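Local coordinates for cell wall surface anchor family protein (Streptococcus agalactiae serogroup V, PDB 3TW0) that forms the adhesive tip pilin of a Group B streptococcal pilus, with a magnesium-binding von Willebrand factor A fold that probably mediates attachment to host tissue, at residues D113-E116 against V117-L120. The protein carries 2 engineered substitutions. Sequence-based numbering, arbitrary orientation.
Sequences DANE and VNIL
Val117 N donates to Asp113 O at 2.8 Å, closing the first turn of helix 114-122. Three more i to i+4 bonds follow: Asn118 N to Ala114 O, Ile119 N to Asn115 O, and Leu120 N to Glu116 O. The last is the straightest, 174° at the hydrogen. Asp113 is the N-cap. With CG trans to its own N (chi1 -179°), its carboxylate folds back over the helix start. There OD1 takes Glu116 N at 3.1 Å through its anti side, close to the carboxylate plane. The same oxygen receives a weaker, bent bond from Asn115 N. Glu116 does not return a side-chain bond to the cap; its OE1 pairs with Thr111 OG1, which also bonds to Asp113 N, so one threonine hydroxyl links the N-cap backbone to the first turn.

Side-chain carbons of Val117, Asn118 and Ile119 lie against carbonyl oxygens of the preceding turn. Val117 CG2, set beside the backbone N, lies 3.1 Å from Asp113 O, whereas Asn118 CG sits 3.4 Å from Ala114 O. Ile119 CB is 3.4 Å from Glu116 O. Val117 and Leu120 also touch Ile45 of helix 33-48, and Leu120 reaches Val56 and Leu58 of strand 55-61, an outermost strand of the parallel sheet. Glu116, Ile119 and Leu120 touch Tyr107 of strand 107-108. Asn115 and Asn118 lie on the exposed side. The helix is thus amphipathic, lying against the vWA core away from the magnesium site, and the Asp113 carboxylate, if ionised, would interact favourably with the helix dipole.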
# COMPACT_ATOMS: atom_id res chain seq x y z
N ASP A 113 26.03 -5.19 12.99
CA ASP A 113 26.41 -4.77 14.32
C ASP A 113 25.36 -5.24 15.32
O ASP A 113 24.17 -4.90 15.19
CB ASP A 113 26.59 -3.26 14.39
CG ASP A 113 27.02 -2.82 15.76
OD1 ASP A 113 26.19 -2.80 16.68
OD2 ASP A 113 28.19 -2.49 15.92
N ALA A 114 25.81 -5.98 16.33
CA ALA A 114 24.89 -6.61 17.28
C ALA A 114 24.03 -5.63 18.07
O ALA A 114 22.87 -5.93 18.37
CB ALA A 114 25.64 -7.57 18.22
N ASN A 115 24.59 -4.48 18.41
CA ASN A 115 23.82 -3.45 19.11
C ASN A 115 22.77 -2.80 18.20
O ASN A 115 21.66 -2.51 18.64
CB ASN A 115 24.72 -2.38 19.73
CG ASN A 115 25.74 -2.95 20.72
OD1 ASN A 115 26.94 -2.92 20.47
ND2 ASN A 115 25.26 -3.47 21.84
N GLU A 116 23.14 -2.57 16.95
CA GLU A 116 22.20 -2.10 15.92
C GLU A 116 21.10 -3.11 15.64
O GLU A 116 19.94 -2.73 15.48
CB GLU A 116 22.95 -1.71 14.65
CG GLU A 116 23.84 -0.49 14.89
CD GLU A 116 24.43 0.16 13.63
OE1 GLU A 116 24.66 -0.51 12.62
OE2 GLU A 116 24.65 1.39 13.65
N VAL A 117 21.44 -4.39 15.63
CA VAL A 117 20.43 -5.44 15.47
C VAL A 117 19.39 -5.30 16.58
O VAL A 117 18.19 -5.33 16.31
CB VAL A 117 21.08 -6.84 15.43
CG1 VAL A 117 20.02 -7.96 15.35
CG2 VAL A 117 22.01 -6.92 14.25
N ASN A 118 19.87 -5.13 17.82
CA ASN A 118 19.03 -4.89 18.99
C ASN A 118 18.11 -3.67 18.84
O ASN A 118 16.97 -3.69 19.31
CB ASN A 118 19.89 -4.63 20.23
CG ASN A 118 20.54 -5.88 20.80
OD1 ASN A 118 20.13 -7.01 20.52
ND2 ASN A 118 21.55 -5.68 21.64
N ILE A 119 18.61 -2.59 18.25
CA ILE A 119 17.78 -1.42 17.98
C ILE A 119 16.66 -1.80 17.01
O ILE A 119 15.48 -1.51 17.26
CB ILE A 119 18.57 -0.26 17.37
CG1 ILE A 119 19.59 0.26 18.37
CG2 ILE A 119 17.64 0.86 17.01
CD1 ILE A 119 20.71 1.02 17.72
N LEU A 120 17.04 -2.46 15.91
CA LEU A 120 16.05 -2.97 14.93
C LEU A 120 14.93 -3.76 15.61
O LEU A 120 13.74 -3.42 15.49
CB LEU A 120 16.76 -3.78 13.84
CG LEU A 120 16.01 -4.28 12.62
CD1 LEU A 120 16.99 -4.53 11.48
CD2 LEU A 120 15.21 -5.51 12.98